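Local coordinates for tryptophanyl-tRNA synthetase (Cryptosporidium parvum Iowa II, PDB 3HV0), which probably catalyses the ATP-dependent attachment of L-tryptophan to tRNA(Trp), as a class I aminoacyl-tRNA synthetase, at residues R81-E86 / N133-N138. Residues are numbered along the deposited sequence; the frame is centred on the assembly and turned at random.
Sequences RGPSSE and NYAYEN. With TRP (tryptophan), chain C.
Arg81 and Asn138 illustrate how one buried amide can tie a loop to a helix. The guanidinium of Arg81 meets the amide oxygen side-on: NE lies 2.7 Å from Asn138 OD1, and NH2 of the same arginine donates to that atom as well. Both nitrogens come from one face of the amide, NE well above the carbonyl plane, while OD1 stays almost in the guanidinium plane, the two flat groups being turned 38° apart. The chain of Arg81 turns about its CB-CG bond (chi2 66°), which swings the guanidinium across the end of Asn138; NH2 of Arg81 also donates to Ser85 OG at 3.2 Å, a hydroxyl that is itself hydrogen-bonded to the backbone oxygen of Ser87, so the arginine links the helix to the loop. On the other branch of the amide, Asn138 ND2 donates to the backbone oxygen of Ser85 at 3.1 Å, meeting a lone pair in the carbonyl plane. Oxygen and nitrogen are thus both engaged, which should hold the amide in one rotation.

Beside these bonds, side chains of the helix pack against the loop, partly against its backbone. Pro83, the centre of an inverse gamma turn, sets its CB 3.9 Å from Tyr134 CB and its CG against the methyl of Ala135. Tyr134, with CG anti to its carbonyl carbon (chi1 -75°), slides its ring beneath the loop: the backbone N of Glu86 sits 4.0 Å above the ring centre, and the Pro83 oxygen lies at the ring edge. Farther out, Glu86 and Glu137 run side by side, touching through their CG atoms, and the carboxylate of Glu137 turns to a salt bridge with Arg366.

Arg81 and Gly82 also line the tryptophan pocket, where Arg81 N approaches the ligand CB to 3.4 Å. The arrangement joins the loop leaving strand 76-81 to helix 128-143, beside the bound amino acid in the Rossmann-like catalytic domain of class I synthetases.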
loop_
_atom_site.group_PDB
_atom_site.type_symbol
_atom_site.label_atom_id
_atom_site.label_comp_id
_atom_site.label_asym_id
_atom_site.label_seq_id
_atom_site.Cartn_x
_atom_site.Cartn_y
_atom_site.Cartn_z
ATOM N N ARG A 81 -8.429 -10.001 12.272
ATOM C CA ARG A 81 -9.849 -9.721 12.344
ATOM C C ARG A 81 -10.225 -8.612 11.318
ATOM O O ARG A 81 -9.548 -7.615 11.185
ATOM C CB ARG A 81 -10.183 -9.352 13.788
ATOM C CG ARG A 81 -11.392 -8.469 14.011
ATOM C CD ARG A 81 -12.717 -9.130 13.629
ATOM N NE ARG A 81 -13.840 -8.217 13.803
ATOM C CZ ARG A 81 -15.078 -8.456 13.399
ATOM N NH1 ARG A 81 -15.377 -9.588 12.790
ATOM N NH2 ARG A 81 -16.025 -7.547 13.599
ATOM N N GLY A 82 -11.306 -8.812 10.579
ATOM C CA GLY A 82 -11.800 -7.799 9.650
ATOM C C GLY A 82 -12.979 -7.051 10.238
ATOM O O GLY A 82 -14.043 -7.632 10.373
ATOM N N PRO A 83 -12.802 -5.771 10.613
ATOM C CA PRO A 83 -13.855 -4.994 11.246
ATOM C C PRO A 83 -14.987 -4.548 10.307
ATOM O O PRO A 83 -15.020 -3.396 9.888
ATOM C CB PRO A 83 -13.102 -3.768 11.769
ATOM C CG PRO A 83 -11.989 -3.611 10.878
ATOM C CD PRO A 83 -11.577 -4.970 10.454
ATOM N N SER A 84 -15.917 -5.450 10.004
ATOM C CA SER A 84 -17.118 -5.113 9.240
ATOM C C SER A 84 -18.314 -4.819 10.131
ATOM O O SER A 84 -19.374 -4.426 9.647
ATOM C CB SER A 84 -17.461 -6.258 8.302
ATOM O OG SER A 84 -17.063 -7.486 8.873
ATOM N N SER A 85 -18.158 -5.042 11.434
ATOM C CA SER A 85 -19.222 -4.779 12.410
ATOM C C SER A 85 -18.574 -4.239 13.665
ATOM O O SER A 85 -17.401 -4.499 13.927
ATOM C CB SER A 85 -19.996 -6.064 12.738
ATOM O OG SER A 85 -19.210 -6.967 13.508
ATOM N N GLU A 86 -19.348 -3.495 14.442
ATOM C CA GLU A 86 -18.833 -2.840 15.637
ATOM C C GLU A 86 -18.478 -3.839 16.732
ATOM O O GLU A 86 -17.556 -3.584 17.517
ATOM C CB GLU A 86 -19.816 -1.806 16.171
ATOM C CG GLU A 86 -19.123 -0.734 17.001
ATOM C CD GLU A 86 -20.070 0.312 17.542
ATOM O OE1 GLU A 86 -20.472 1.208 16.760
ATOM O OE2 GLU A 86 -20.382 0.243 18.759
ATOM N N ASN A 133 -13.203 3.137 13.131
ATOM C CA ASN A 133 -13.910 3.080 14.424
ATOM C C ASN A 133 -14.286 1.656 14.846
ATOM O O ASN A 133 -14.134 1.285 16.032
ATOM C CB ASN A 133 -15.167 3.942 14.408
ATOM C CG ASN A 133 -14.867 5.424 14.202
ATOM O OD1 ASN A 133 -13.749 5.897 14.450
ATOM N ND2 ASN A 133 -15.869 6.165 13.743
ATOM N N TYR A 134 -14.784 0.869 13.883
ATOM C CA TYR A 134 -15.182 -0.499 14.147
ATOM C C TYR A 134 -13.947 -1.294 14.563
ATOM O O TYR A 134 -14.041 -2.229 15.358
ATOM C CB TYR A 134 -15.742 -1.169 12.909
ATOM C CG TYR A 134 -17.125 -0.798 12.444
ATOM C CD1 TYR A 134 -17.933 0.104 13.136
ATOM C CD2 TYR A 134 -17.632 -1.376 11.282
ATOM C CE1 TYR A 134 -19.209 0.432 12.663
ATOM C CE2 TYR A 134 -18.893 -1.056 10.797
ATOM C CZ TYR A 134 -19.685 -0.162 11.492
ATOM O OH TYR A 134 -20.934 0.135 11.001
ATOM N N ALA A 135 -12.805 -0.946 13.966
ATOM C CA ALA A 135 -11.528 -1.526 14.346
ATOM C C ALA A 135 -11.221 -1.291 15.816
ATOM O O ALA A 135 -10.844 -2.222 16.520
ATOM C CB ALA A 135 -10.418 -0.967 13.502
ATOM N N TYR A 136 -11.391 -0.059 16.283
ATOM C CA TYR A 136 -11.009 0.258 17.663
ATOM C C TYR A 136 -11.934 -0.377 18.692
ATOM O O TYR A 136 -11.473 -0.816 19.743
ATOM C CB TYR A 136 -10.790 1.762 17.893
ATOM C CG TYR A 136 -9.317 2.076 17.738
ATOM C CD1 TYR A 136 -8.508 2.377 18.834
ATOM C CD2 TYR A 136 -8.710 1.977 16.489
ATOM C CE1 TYR A 136 -7.125 2.617 18.662
ATOM C CE2 TYR A 136 -7.350 2.222 16.308
ATOM C CZ TYR A 136 -6.567 2.531 17.387
ATOM O OH TYR A 136 -5.231 2.753 17.145
ATOM N N GLU A 137 -13.219 -0.462 18.379
ATOM C CA GLU A 137 -14.143 -1.152 19.271
ATOM C C GLU A 137 -13.829 -2.631 19.290
ATOM O O GLU A 137 -13.785 -3.256 20.356
ATOM C CB GLU A 137 -15.588 -0.925 18.845
ATOM C CG GLU A 137 -16.052 0.513 18.974
ATOM C CD GLU A 137 -16.003 1.014 20.395
ATOM O OE1 GLU A 137 -16.141 0.200 21.320
ATOM O OE2 GLU A 137 -15.827 2.233 20.586
ATOM N N ASN A 138 -13.601 -3.186 18.104
ATOM C CA ASN A 138 -13.160 -4.586 17.965
ATOM C C ASN A 138 -11.927 -4.930 18.810
ATOM O O ASN A 138 -11.878 -6.011 19.385
ATOM C CB ASN A 138 -12.892 -4.919 16.504
ATOM C CG ASN A 138 -14.174 -5.128 15.693
ATOM O OD1 ASN A 138 -14.118 -5.683 14.604
ATOM N ND2 ASN A 138 -15.331 -4.687 16.216
HETATM N N TRP C . -9.171 -10.849 6.583
HETATM C CA TRP C . -9.452 -11.611 7.835
HETATM C C TRP C . -10.952 -11.669 8.081
HETATM O O TRP C . -11.707 -10.843 7.536
HETATM C CB TRP C . -8.724 -11.016 9.058
HETATM C CG TRP C . -7.291 -11.475 9.197
HETATM C CD1 TRP C . -6.159 -10.747 8.918
HETATM C CD2 TRP C . -6.831 -12.752 9.666
HETATM N NE1 TRP C . -5.041 -11.490 9.184
HETATM C CE2 TRP C . -5.422 -12.727 9.630
HETATM C CE3 TRP C . -7.469 -13.906 10.111
HETATM C CZ2 TRP C . -4.644 -13.814 10.021
HETATM C CZ3 TRP C . -6.694 -14.985 10.495
HETATM C CH2 TRP C . -5.291 -14.934 10.437
HETATM O OXT TRP C . -11.409 -12.560 8.822
#